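Local coordinates for TruD (PDB 4BS9), which probably converts residues of cyanobactin precursor peptides, such as that of trunkamide, into heterocycles in an ATP-dependent cyclodehydration, and also binds a zinc ion, at residues P3-H11 and L42-R51; F553-V562 and L604-A612. All coordinates share one frame; numbering follows the deposited sequence.

Contact 1: P3-H11 and L42-R51; sequences PTALQIKPH and LPFLNGEYTR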
ATOM      1  N   PRO A   3      16.839 -17.459  46.095  1.00149.84           N
ATOM      2  CA  PRO A   3      16.034 -16.257  46.362  1.00143.33           C
ATOM      3  C   PRO A   3      15.870 -15.326  45.140  1.00132.78           C
ATOM      4  O   PRO A   3      16.790 -14.562  44.818  1.00134.95           O
ATOM      5  CB  PRO A   3      16.820 -15.556  47.485  1.00149.62           C
ATOM      6  CG  PRO A   3      18.229 -16.048  47.350  1.00155.77           C
ATOM      7  CD  PRO A   3      18.134 -17.446  46.808  1.00155.67           C
ATOM      8  N   THR A   4      14.715 -15.385  44.472  1.00115.40           N
ATOM      9  CA  THR A   4      14.493 -14.553  43.276  1.00106.79           C
ATOM     10  C   THR A   4      13.011 -14.234  42.978  1.00 95.29           C
ATOM     11  O   THR A   4      12.260 -15.066  42.477  1.00 88.47           O
ATOM     12  CB  THR A   4      15.179 -15.170  42.036  1.00108.26           C
ATOM     13  OG1 THR A   4      15.073 -14.271  40.928  1.00104.14           O
ATOM     14  CG2 THR A   4      14.580 -16.542  41.669  1.00107.01           C
ATOM     15  N   ALA A   5      12.629 -12.994  43.267  1.00 92.50           N
ATOM     16  CA  ALA A   5      11.237 -12.539  43.224  1.00 88.58           C
ATOM     17  C   ALA A   5      10.572 -12.609  41.848  1.00 87.03           C
ATOM     18  O   ALA A   5      11.228 -12.532  40.809  1.00 87.05           O
ATOM     19  CB  ALA A   5      11.134 -11.120  43.766  1.00 88.12           C
ATOM     20  N   LEU A   6       9.247 -12.736  41.874  1.00 86.85           N
ATOM     21  CA  LEU A   6       8.438 -12.943  40.678  1.00 84.33           C
ATOM     22  C   LEU A   6       7.350 -11.894  40.588  1.00 80.94           C
ATOM     23  O   LEU A   6       6.811 -11.435  41.624  1.00 78.86           O
ATOM     24  CB  LEU A   6       7.768 -14.313  40.710  1.00 85.07           C
ATOM     25  CG  LEU A   6       8.652 -15.493  41.082  1.00 87.95           C
ATOM     26  CD1 LEU A   6       7.772 -16.729  41.209  1.00 87.46           C
ATOM     27  CD2 LEU A   6       9.768 -15.672  40.053  1.00 88.31           C
ATOM     28  N   GLN A   7       7.023 -11.549  39.341  1.00 77.42           N
ATOM     29  CA  GLN A   7       6.040 -10.509  39.054  1.00 74.43           C
ATOM     30  C   GLN A   7       5.351 -10.724  37.720  1.00 69.16           C
ATOM     31  O   GLN A   7       5.906 -11.337  36.807  1.00 68.73           O
ATOM     32  CB  GLN A   7       6.696  -9.130  39.050  1.00 75.31           C
ATOM     33  CG  GLN A   7       7.608  -8.873  37.871  1.00 75.90           C
ATOM     34  CD  GLN A   7       8.268  -7.516  37.958  1.00 78.76           C
ATOM     35  OE1 GLN A   7       9.360  -7.383  38.481  1.00 80.44           O
ATOM     36  NE2 GLN A   7       7.595  -6.500  37.453  1.00 80.45           N
ATOM     37  N   ILE A   8       4.125 -10.217  37.648  1.00 65.30           N
ATOM     38  CA  ILE A   8       3.417 -10.030  36.398  1.00 63.78           C
ATOM     39  C   ILE A   8       4.228  -8.979  35.648  1.00 64.55           C
ATOM     40  O   ILE A   8       4.694  -7.990  36.246  1.00 64.13           O
ATOM     41  CB  ILE A   8       1.967  -9.540  36.639  1.00 62.94           C
ATOM     42  CG1 ILE A   8       1.160 -10.573  37.419  1.00 65.60           C
ATOM     43  CG2 ILE A   8       1.236  -9.283  35.335  1.00 62.80           C
ATOM     44  CD1 ILE A   8       0.878 -11.854  36.655  1.00 65.42           C
ATOM     45  N   LYS A   9       4.416  -9.196  34.348  1.00 65.66           N
ATOM     46  CA  LYS A   9       5.363  -8.380  33.589  1.00 69.01           C
ATOM     47  C   LYS A   9       5.055  -6.908  33.782  1.00 71.77           C
ATOM     48  O   LYS A   9       3.878  -6.501  33.826  1.00 74.17           O
ATOM     49  CB  LYS A   9       5.407  -8.774  32.124  1.00 68.74           C
ATOM     50  CG  LYS A   9       6.087 -10.113  31.957  1.00 71.80           C
ATOM     51  CD  LYS A   9       5.944 -10.664  30.561  1.00 74.37           C
ATOM     52  CE  LYS A   9       6.629 -12.011  30.490  1.00 79.99           C
ATOM     53  NZ  LYS A   9       6.504 -12.654  29.155  1.00 83.67           N
ATOM     54  N   PRO A  10       6.114  -6.108  33.961  1.00 71.96           N
ATOM     55  CA  PRO A  10       5.925  -4.725  34.373  1.00 71.47           C
ATOM     56  C   PRO A  10       5.263  -3.850  33.322  1.00 68.60           C
ATOM     57  O   PRO A  10       4.886  -2.738  33.641  1.00 70.05           O
ATOM     58  CB  PRO A  10       7.345  -4.236  34.686  1.00 75.38           C
ATOM     59  CG  PRO A  10       8.258  -5.183  33.996  1.00 76.76           C
ATOM     60  CD  PRO A  10       7.535  -6.487  33.868  1.00 73.88           C
ATOM     61  N   HIS A  11       5.096  -4.336  32.094  1.00 66.89           N
ATOM     62  CA  HIS A  11       4.403  -3.543  31.091  1.00 69.01           C
ATOM     63  C   HIS A  11       2.905  -3.716  31.149  1.00 68.96           C
ATOM     64  O   HIS A  11       2.195  -3.068  30.390  1.00 70.32           O
ATOM     65  CB  HIS A  11       4.933  -3.794  29.670  1.00 70.79           C
ATOM     66  CG  HIS A  11       4.530  -5.101  29.079  1.00 68.81           C
ATOM     67  ND1 HIS A  11       5.277  -6.244  29.233  1.00 73.01           N
ATOM     68  CD2 HIS A  11       3.488  -5.439  28.290  1.00 69.52           C
ATOM     69  CE1 HIS A  11       4.700  -7.240  28.585  1.00 69.77           C
ATOM     70  NE2 HIS A  11       3.613  -6.778  28.004  1.00 68.53           N
ATOM     71  N   LEU A  42      -2.458 -13.004  42.373  1.00 68.03           N
ATOM     72  CA  LEU A  42      -1.893 -11.867  41.665  1.00 67.52           C
ATOM     73  C   LEU A  42      -1.605 -10.619  42.495  1.00 68.99           C
ATOM     74  O   LEU A  42      -0.733  -9.842  42.114  1.00 67.80           O
ATOM     75  CB  LEU A  42      -2.742 -11.504  40.451  1.00 67.13           C
ATOM     76  CG  LEU A  42      -2.236 -12.249  39.208  1.00 66.70           C
ATOM     77  CD1 LEU A  42      -2.344 -13.760  39.353  1.00 66.15           C
ATOM     78  CD2 LEU A  42      -2.977 -11.800  37.968  1.00 67.71           C
ATOM     79  N   PRO A  43      -2.301 -10.423  43.631  1.00 69.21           N
ATOM     80  CA  PRO A  43      -1.833  -9.356  44.497  1.00 69.44           C
ATOM     81  C   PRO A  43      -0.393  -9.562  44.934  1.00 72.60           C
ATOM     82  O   PRO A  43       0.270  -8.598  45.267  1.00 79.41           O
ATOM     83  CB  PRO A  43      -2.759  -9.442  45.706  1.00 71.31           C
ATOM     84  CG  PRO A  43      -3.999 -10.050  45.185  1.00 71.71           C
ATOM     85  CD  PRO A  43      -3.556 -11.014  44.124  1.00 71.02           C
ATOM     86  N   PHE A  44       0.097 -10.798  44.924  1.00 72.56           N
ATOM     87  CA  PHE A  44       1.445 -11.085  45.403  1.00 75.01           C
ATOM     88  C   PHE A  44       2.466 -11.224  44.280  1.00 75.46           C
ATOM     89  O   PHE A  44       3.663 -11.470  44.507  1.00 80.56           O
ATOM     90  CB  PHE A  44       1.365 -12.301  46.293  1.00 78.54           C
ATOM     91  CG  PHE A  44       0.358 -12.131  47.388  1.00 81.24           C
ATOM     92  CD1 PHE A  44       0.667 -11.374  48.507  1.00 83.93           C
ATOM     93  CD2 PHE A  44      -0.921 -12.644  47.260  1.00 80.37           C
ATOM     94  CE1 PHE A  44      -0.264 -11.177  49.508  1.00 86.51           C
ATOM     95  CE2 PHE A  44      -1.859 -12.442  48.255  1.00 83.39           C
ATOM     96  CZ  PHE A  44      -1.530 -11.709  49.382  1.00 85.19           C
ATOM     97  N   LEU A  45       1.988 -10.978  43.070  1.00 71.13           N
ATOM     98  CA  LEU A  45       2.812 -11.014  41.906  1.00 69.01           C
ATOM     99  C   LEU A  45       3.076  -9.597  41.454  1.00 72.40           C
ATOM    100  O   LEU A  45       2.989  -9.247  40.274  1.00 73.52           O
ATOM    101  CB  LEU A  45       2.117 -11.854  40.855  1.00 67.00           C
ATOM    102  CG  LEU A  45       2.137 -13.316  41.287  1.00 69.93           C
ATOM    103  CD1 LEU A  45       1.435 -14.200  40.271  1.00 67.67           C
ATOM    104  CD2 LEU A  45       3.579 -13.784  41.508  1.00 72.49           C
ATOM    105  N   ASN A  46       3.413  -8.771  42.424  1.00 76.57           N
ATOM    106  CA  ASN A  46       3.790  -7.405  42.155  1.00 80.28           C
ATOM    107  C   ASN A  46       5.307  -7.253  42.296  1.00 83.47           C
ATOM    108  O   ASN A  46       5.810  -6.150  42.364  1.00 84.97           O
ATOM    109  CB  ASN A  46       3.051  -6.467  43.118  1.00 84.72           C
ATOM    110  CG  ASN A  46       3.422  -6.707  44.585  1.00 90.47           C
ATOM    111  OD1 ASN A  46       4.030  -7.724  44.941  1.00 96.73           O
ATOM    112  ND2 ASN A  46       3.043  -5.773  45.442  1.00 91.75           N
ATOM    113  N   GLY A  47       6.038  -8.362  42.377  1.00 86.73           N
ATOM    114  CA  GLY A  47       7.495  -8.296  42.473  1.00 89.15           C
ATOM    115  C   GLY A  47       8.045  -8.165  43.878  1.00 91.44           C
ATOM    116  O   GLY A  47       9.241  -8.308  44.075  1.00 91.70           O
ATOM    117  N   GLU A  48       7.169  -7.920  44.850  1.00 93.70           N
ATOM    118  CA  GLU A  48       7.566  -7.722  46.246  1.00 96.36           C
ATOM    119  C   GLU A  48       7.703  -9.037  47.005  1.00 95.69           C
ATOM    120  O   GLU A  48       8.015  -9.025  48.178  1.00 98.50           O
ATOM    121  CB  GLU A  48       6.513  -6.877  46.968  1.00100.53           C
ATOM    122  CG  GLU A  48       6.229  -5.517  46.345  1.00105.46           C
ATOM    123  CD  GLU A  48       7.261  -4.465  46.718  1.00117.16           C
ATOM    124  OE1 GLU A  48       7.916  -4.616  47.778  1.00122.13           O
ATOM    125  OE2 GLU A  48       7.411  -3.480  45.952  1.00124.27           O
ATOM    126  N   TYR A  49       7.423 -10.166  46.358  1.00 96.83           N
ATOM    127  CA  TYR A  49       7.388 -11.462  47.044  1.00 94.62           C
ATOM    128  C   TYR A  49       8.054 -12.536  46.208  1.00 90.92           C
ATOM    129  O   TYR A  49       7.762 -12.692  45.016  1.00 83.72           O
ATOM    130  CB  TYR A  49       5.944 -11.892  47.335  1.00 93.28           C
ATOM    131  CG  TYR A  49       5.178 -10.926  48.208  1.00 94.86           C
ATOM    132  CD1 TYR A  49       5.333 -10.934  49.583  1.00101.23           C
ATOM    133  CD2 TYR A  49       4.303 -10.000  47.657  1.00 92.73           C
ATOM    134  CE1 TYR A  49       4.638 -10.048  50.389  1.00102.92           C
ATOM    135  CE2 TYR A  49       3.606  -9.109  48.454  1.00 94.22           C
ATOM    136  CZ  TYR A  49       3.775  -9.139  49.821  1.00 98.77           C
ATOM    137  OH  TYR A  49       3.086  -8.259  50.624  1.00 99.67           O
ATOM    138  N   THR A  50       8.962 -13.261  46.850  1.00 93.93           N
ATOM    139  CA  THR A  50       9.506 -14.481  46.290  1.00 95.34           C
ATOM    140  C   THR A  50       8.467 -15.588  46.411  1.00 93.57           C
ATOM    141  O   THR A  50       7.565 -15.513  47.239  1.00 94.21           O
ATOM    142  CB  THR A  50      10.805 -14.904  46.990  1.00100.61           C
ATOM    143  OG1 THR A  50      11.252 -16.126  46.408  1.00108.34           O
ATOM    144  CG2 THR A  50      10.615 -15.124  48.491  1.00103.00           C
ATOM    145  N   ARG A  51       8.595 -16.622  45.591  1.00 94.46           N
ATOM    146  CA  ARG A  51       7.573 -17.684  45.534  1.00 93.14           C
ATOM    147  C   ARG A  51       7.437 -18.428  46.870  1.00 95.75           C
ATOM    148  O   ARG A  51       6.346 -18.859  47.257  1.00 89.76           O
ATOM    149  CB  ARG A  51       7.880 -18.642  44.376  1.00 91.93           C
ATOM    150  CG  ARG A  51       7.123 -19.951  44.384  1.00 89.80           C
ATOM    151  CD  ARG A  51       7.866 -20.998  45.190  1.00 92.44           C
ATOM    152  NE  ARG A  51       7.084 -22.220  45.327  1.00 93.80           N
ATOM    153  CZ  ARG A  51       7.338 -23.193  46.199  1.00 98.07           C
ATOM    154  NH1 ARG A  51       8.367 -23.104  47.041  1.00103.08           N
ATOM    155  NH2 ARG A  51       6.556 -24.268  46.234  1.00 96.31           N
TER
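In the N-terminal winged helix-turn-helix domain, strand 6-8 runs beside the loop that joins helix 36-41 to helix 51-57. I8 and L45 make the firm backbone link: I8 N donates to L45 O at 3.0 Å, nearly straight at 171°. The bond from G47 N to L6 O is weak. I8 turns its CG1 arm to the loop, anti to its own carbonyl carbon (chi1 -62°). There CG1 lies 3.8 Å from L45 CB, and CD1 meets L42 CG at 4.0 Å, the two side chains crossing at about a right angle. Helix 64-76 backs L42 and L45, so I8 joins the strand to the apolar interior. On its other edge strand 6-8 pairs with strand 80-82. N46 forms an Asx turn, its OD1 accepting from E48 N. Next to it, Q7 CB sits 3.5 Å from G47 N. At the backbone angles of G47 a CB would be jammed against N46 O, which calls for glycine. Nearer the N terminus, A5 CB lies 3.4 Å from G47 O. R51 reaches E64 and D68 with its guanidinium group, while its aliphatic base runs alongside L6, with CB 3.7 Å from L6 CD1.

Contact 2: F553-V562 and L604-A612; sequences FMELVERDSV and LTADLGIPA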
ATOM      1  N   PHE A 553      15.030 -14.543 -28.101  1.00 70.62           N
ATOM      2  CA  PHE A 553      15.018 -15.049 -29.478  1.00 72.02           C
ATOM      3  C   PHE A 553      13.833 -14.490 -30.285  1.00 72.72           C
ATOM      4  O   PHE A 553      13.998 -14.139 -31.446  1.00 73.62           O
ATOM      5  CB  PHE A 553      15.000 -16.587 -29.503  1.00 71.95           C
ATOM      6  CG  PHE A 553      15.217 -17.178 -30.872  1.00 72.29           C
ATOM      7  CD1 PHE A 553      14.158 -17.410 -31.720  1.00 73.60           C
ATOM      8  CD2 PHE A 553      16.481 -17.499 -31.306  1.00 74.04           C
ATOM      9  CE1 PHE A 553      14.354 -17.944 -32.980  1.00 74.71           C
ATOM     10  CE2 PHE A 553      16.684 -18.045 -32.558  1.00 76.34           C
ATOM     11  CZ  PHE A 553      15.618 -18.265 -33.399  1.00 75.66           C
ATOM     12  N   MET A 554      12.646 -14.409 -29.679  1.00 73.07           N
ATOM     13  CA  MET A 554      11.453 -13.937 -30.392  1.00 72.69           C
ATOM     14  C   MET A 554      11.446 -12.419 -30.591  1.00 73.03           C
ATOM     15  O   MET A 554      10.998 -11.920 -31.626  1.00 71.62           O
ATOM     16  CB  MET A 554      10.191 -14.391 -29.671  1.00 74.78           C
ATOM     17  CG  MET A 554       9.907 -15.870 -29.859  1.00 76.20           C
ATOM     18  SD  MET A 554       9.681 -16.278 -31.602  1.00 79.50           S
ATOM     19  CE  MET A 554       9.496 -18.039 -31.460  1.00 82.77           C
ATOM     20  N   GLU A 555      11.946 -11.687 -29.598  1.00 72.73           N
ATOM     21  CA  GLU A 555      12.247 -10.272 -29.764  1.00 69.64           C
ATOM     22  C   GLU A 555      13.194 -10.111 -30.949  1.00 66.36           C
ATOM     23  O   GLU A 555      13.039  -9.180 -31.719  1.00 69.63           O
ATOM     24  CB  GLU A 555      12.837  -9.687 -28.468  1.00 74.40           C
ATOM     25  CG  GLU A 555      13.242  -8.212 -28.469  1.00 78.04           C
ATOM     26  CD  GLU A 555      13.721  -7.744 -27.089  1.00 87.94           C
ATOM     27  OE1 GLU A 555      12.986  -7.985 -26.101  1.00 98.87           O
ATOM     28  OE2 GLU A 555      14.826  -7.144 -26.971  1.00 87.78           O
ATOM     29  N   LEU A 556      14.146 -11.017 -31.145  1.00 62.75           N
ATOM     30  CA  LEU A 556      15.029 -10.876 -32.306  1.00 62.95           C
ATOM     31  C   LEU A 556      14.294 -11.030 -33.633  1.00 65.65           C
ATOM     32  O   LEU A 556      14.520 -10.230 -34.540  1.00 66.72           O
ATOM     33  CB  LEU A 556      16.226 -11.828 -32.261  1.00 62.46           C
ATOM     34  CG  LEU A 556      17.340 -11.475 -31.268  1.00 62.83           C
ATOM     35  CD1 LEU A 556      18.408 -12.565 -31.286  1.00 62.86           C
ATOM     36  CD2 LEU A 556      17.965 -10.110 -31.546  1.00 62.06           C
ATOM     37  N   VAL A 557      13.423 -12.041 -33.748  1.00 68.34           N
ATOM     38  CA  VAL A 557      12.770 -12.351 -35.031  1.00 71.00           C
ATOM     39  C   VAL A 557      11.687 -11.342 -35.340  1.00 72.34           C
ATOM     40  O   VAL A 557      11.441 -11.050 -36.513  1.00 71.27           O
ATOM     41  CB  VAL A 557      12.175 -13.790 -35.128  1.00 74.74           C
ATOM     42  CG1 VAL A 557      13.257 -14.845 -34.959  1.00 76.21           C
ATOM     43  CG2 VAL A 557      11.061 -14.018 -34.121  1.00 77.29           C
ATOM     44  N   GLU A 558      11.046 -10.822 -34.289  1.00 74.17           N
ATOM     45  CA  GLU A 558      10.140  -9.675 -34.417  1.00 75.94           C
ATOM     46  C   GLU A 558      10.819  -8.472 -35.084  1.00 73.12           C
ATOM     47  O   GLU A 558      10.242  -7.852 -35.956  1.00 76.58           O
ATOM     48  CB  GLU A 558       9.599  -9.242 -33.057  1.00 78.98           C
ATOM     49  CG  GLU A 558       8.477  -8.215 -33.137  1.00 83.09           C
ATOM     50  CD  GLU A 558       8.314  -7.405 -31.860  1.00 91.24           C
ATOM     51  OE1 GLU A 558       8.990  -6.354 -31.712  1.00 96.56           O
ATOM     52  OE2 GLU A 558       7.508  -7.818 -30.999  1.00 99.43           O
ATOM     53  N   ARG A 559      12.038  -8.146 -34.689  1.00 71.25           N
ATOM     54  CA  ARG A 559      12.698  -6.959 -35.230  1.00 73.01           C
ATOM     55  C   ARG A 559      13.366  -7.224 -36.566  1.00 70.02           C
ATOM     56  O   ARG A 559      13.503  -6.316 -37.365  1.00 75.84           O
ATOM     57  CB  ARG A 559      13.703  -6.366 -34.228  1.00 74.22           C
ATOM     58  CG  ARG A 559      13.078  -6.081 -32.869  1.00 77.00           C
ATOM     59  CD  ARG A 559      13.836  -5.013 -32.110  1.00 83.71           C
ATOM     60  NE  ARG A 559      12.958  -4.246 -31.225  1.00 88.72           N
ATOM     61  CZ  ARG A 559      12.888  -4.363 -29.902  1.00 88.65           C
ATOM     62  NH1 ARG A 559      13.633  -5.239 -29.236  1.00 92.73           N
ATOM     63  NH2 ARG A 559      12.047  -3.584 -29.239  1.00 92.08           N
ATOM     64  N   ASP A 560      13.793  -8.450 -36.817  1.00 67.60           N
ATOM     65  CA  ASP A 560      14.374  -8.781 -38.112  1.00 68.52           C
ATOM     66  C   ASP A 560      13.250  -8.777 -39.162  1.00 70.14           C
ATOM     67  O   ASP A 560      13.431  -8.320 -40.287  1.00 69.69           O
ATOM     68  CB  ASP A 560      15.076 -10.136 -38.025  1.00 69.70           C
ATOM     69  CG  ASP A 560      15.557 -10.646 -39.367  1.00 72.76           C
ATOM     70  OD1 ASP A 560      16.678 -10.300 -39.788  1.00 75.40           O
ATOM     71  OD2 ASP A 560      14.821 -11.442 -39.993  1.00 73.88           O
ATOM     72  N   SER A 561      12.080  -9.271 -38.776  1.00 70.52           N
ATOM     73  CA  SER A 561      10.929  -9.309 -39.663  1.00 69.83           C
ATOM     74  C   SER A 561      10.388  -7.911 -39.986  1.00 70.40           C
ATOM     75  O   SER A 561      10.093  -7.602 -41.146  1.00 73.94           O
ATOM     76  CB  SER A 561       9.820 -10.159 -39.046  1.00 71.12           C
ATOM     77  OG  SER A 561      10.185 -11.522 -39.009  1.00 72.93           O
ATOM     78  N   VAL A 562      10.244  -7.072 -38.961  1.00 67.71           N
ATOM     79  CA  VAL A 562       9.775  -5.696 -39.145  1.00 63.62           C
ATOM     80  C   VAL A 562      10.779  -4.883 -39.964  1.00 64.21           C
ATOM     81  O   VAL A 562      10.385  -4.020 -40.718  1.00 65.87           O
ATOM     82  CB  VAL A 562       9.488  -5.012 -37.792  1.00 61.56           C
ATOM     83  CG1 VAL A 562       9.252  -3.526 -37.967  1.00 61.91           C
ATOM     84  CG2 VAL A 562       8.281  -5.649 -37.110  1.00 60.49           C
ATOM     85  N   LEU A 604       4.025 -10.569 -41.459  1.00 77.87           N
ATOM     86  CA  LEU A 604       5.439 -10.204 -41.642  1.00 73.71           C
ATOM     87  C   LEU A 604       6.395 -11.392 -41.617  1.00 73.33           C
ATOM     88  O   LEU A 604       7.622 -11.196 -41.661  1.00 70.91           O
ATOM     89  CB  LEU A 604       5.870  -9.201 -40.568  1.00 70.76           C
ATOM     90  CG  LEU A 604       5.168  -7.839 -40.597  1.00 69.86           C
ATOM     91  CD1 LEU A 604       6.113  -6.809 -39.993  1.00 68.10           C
ATOM     92  CD2 LEU A 604       4.723  -7.389 -41.994  1.00 68.07           C
ATOM     93  N   THR A 605       5.846 -12.607 -41.556  1.00 72.68           N
ATOM     94  CA  THR A 605       6.664 -13.825 -41.545  1.00 72.74           C
ATOM     95  C   THR A 605       7.693 -13.818 -42.673  1.00 74.07           C
ATOM     96  O   THR A 605       7.355 -13.572 -43.827  1.00 77.15           O
ATOM     97  CB  THR A 605       5.790 -15.082 -41.675  1.00 71.71           C
ATOM     98  OG1 THR A 605       4.871 -15.132 -40.579  1.00 71.81           O
ATOM     99  CG2 THR A 605       6.630 -16.330 -41.664  1.00 70.95           C
ATOM    100  N   ALA A 606       8.946 -14.087 -42.330  1.00 75.06           N
ATOM    101  CA  ALA A 606      10.025 -14.125 -43.307  1.00 77.24           C
ATOM    102  C   ALA A 606      10.593 -15.530 -43.391  1.00 80.50           C
ATOM    103  O   ALA A 606       9.912 -16.501 -43.075  1.00 83.35           O
ATOM    104  CB  ALA A 606      11.109 -13.131 -42.928  1.00 77.57           C
ATOM    105  N   ASP A 607      11.853 -15.637 -43.794  1.00 82.21           N
ATOM    106  CA  ASP A 607      12.417 -16.931 -44.169  1.00 83.02           C
ATOM    107  C   ASP A 607      12.648 -17.901 -43.008  1.00 81.74           C
ATOM    108  O   ASP A 607      12.972 -19.053 -43.235  1.00 83.61           O
ATOM    109  CB  ASP A 607      13.710 -16.739 -44.970  1.00 84.12           C
ATOM    110  CG  ASP A 607      14.799 -16.055 -44.175  1.00 85.05           C
ATOM    111  OD1 ASP A 607      14.471 -15.316 -43.204  1.00 83.52           O
ATOM    112  OD2 ASP A 607      15.983 -16.254 -44.541  1.00 83.47           O
ATOM    113  N   LEU A 608      12.486 -17.450 -41.773  1.00 80.07           N
ATOM    114  CA  LEU A 608      12.510 -18.380 -40.648  1.00 78.53           C
ATOM    115  C   LEU A 608      11.179 -19.125 -40.516  1.00 79.28           C
ATOM    116  O   LEU A 608      11.085 -20.147 -39.827  1.00 77.15           O
ATOM    117  CB  LEU A 608      12.859 -17.647 -39.352  1.00 76.29           C
ATOM    118  CG  LEU A 608      14.375 -17.531 -39.148  1.00 76.77           C
ATOM    119  CD1 LEU A 608      15.014 -16.697 -40.252  1.00 77.59           C
ATOM    120  CD2 LEU A 608      14.726 -16.976 -37.774  1.00 73.60           C
ATOM    121  N   GLY A 609      10.148 -18.603 -41.177  1.00 77.80           N
ATOM    122  CA  GLY A 609       8.816 -19.179 -41.089  1.00 78.56           C
ATOM    123  C   GLY A 609       8.156 -18.949 -39.741  1.00 76.80           C
ATOM    124  O   GLY A 609       7.042 -19.404 -39.511  1.00 78.21           O
ATOM    125  N   ILE A 610       8.828 -18.240 -38.844  1.00 75.16           N
ATOM    126  CA  ILE A 610       8.251 -17.974 -37.534  1.00 75.48           C
ATOM    127  C   ILE A 610       7.185 -16.874 -37.686  1.00 73.25           C
ATOM    128  O   ILE A 610       7.452 -15.813 -38.263  1.00 68.56           O
ATOM    129  CB  ILE A 610       9.332 -17.593 -36.500  1.00 73.71           C
ATOM    130  CG1 ILE A 610      10.275 -18.769 -36.277  1.00 75.45           C
ATOM    131  CG2 ILE A 610       8.701 -17.182 -35.174  1.00 73.69           C
ATOM    132  CD1 ILE A 610      11.520 -18.400 -35.506  1.00 77.73           C
ATOM    133  N   PRO A 611       5.970 -17.134 -37.186  1.00 74.17           N
ATOM    134  CA  PRO A 611       4.907 -16.149 -37.340  1.00 75.63           C
ATOM    135  C   PRO A 611       5.246 -14.759 -36.789  1.00 73.71           C
ATOM    136  O   PRO A 611       5.592 -14.621 -35.621  1.00 73.37           O
ATOM    137  CB  PRO A 611       3.737 -16.772 -36.569  1.00 77.45           C
ATOM    138  CG  PRO A 611       3.963 -18.231 -36.669  1.00 78.80           C
ATOM    139  CD  PRO A 611       5.460 -18.415 -36.666  1.00 77.14           C
ATOM    140  N   ALA A 612       5.140 -13.745 -37.641  1.00 73.55           N
ATOM    141  CA  ALA A 612       5.369 -12.360 -37.242  1.00 70.72           C
ATOM    142  C   ALA A 612       4.333 -11.493 -37.940  1.00 71.30           C
ATOM    143  O   ALA A 612       4.070 -11.692 -39.129  1.00 72.34           O
ATOM    144  CB  ALA A 612       6.771 -11.933 -37.622  1.00 68.60           C
TER
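Within the YcaO domain, helix 545-568 packs against the loop between strands 597-603 and 612-619, a connection that includes a type I beta turn from A606 to G609. No hydrogen bond crosses between 553-562 and 604-612; the join is apolar. I610 carries the tight part. Its CD1 sits at the edge of the F553 ring, in the ring plane, 3.8 Å from F553 CE1, and also touches V557 CG1. Its other branch, CG2, meets M554 SD at 3.8 Å. The M554 chain bends at chi2 (-60°), which brings the sulfur and CE to that methyl. V557 CG1 also meets L608 CD2 at 3.8 Å. Helix 704-718 lies against F553, M554 and L608 and closes this end. Towards the other end of the segment, V562 CG2 rests on L604 CD1 at 3.8 Å, and both residues are buried.

One turn on from V557, S561 faces the loop. Its OG donates to V557 O at 2.8 Å, while S561 N reaches the same oxygen from the opposite face of the carbonyl plane. This bond ties the hydroxyl to its own helix; S561 CB lies 3.6 Å from L604 O. An alanine in place of S561 has no OG, and V557 O would probably be left with the backbone N alone of its two donors here.

The turn side is looser. A606 and D607 are partly exposed. D607 and D560 do not touch; R754 bridges them with a salt bridge to each, which would probably ease the repulsion between the two carboxylates. A606 CB comes no nearer to the helix segment than 4.3 Å, at S561 OG.

From the N terminus, contact 1 comes first. It closes a loop of 30 residues between 3-11 and 42-51, which includes strands 13-17, 21-26 and 29-34 and helix 36-41. It ties the first strand of the winged helix-turn-helix domain to the approach to helix 51-57. The chain then passes through the region holding the zinc site of C209, C212, C318 and C321. Contact 2 closes a second loop, of 41 residues, joining helix 545-568 to the connection after strand 597-603 in the YcaO domain. The two loops follow in series and neither nest nor cross. The centres of contacts 1 and 2 lie about 79 Å apart, on opposite sides of the chain's centre.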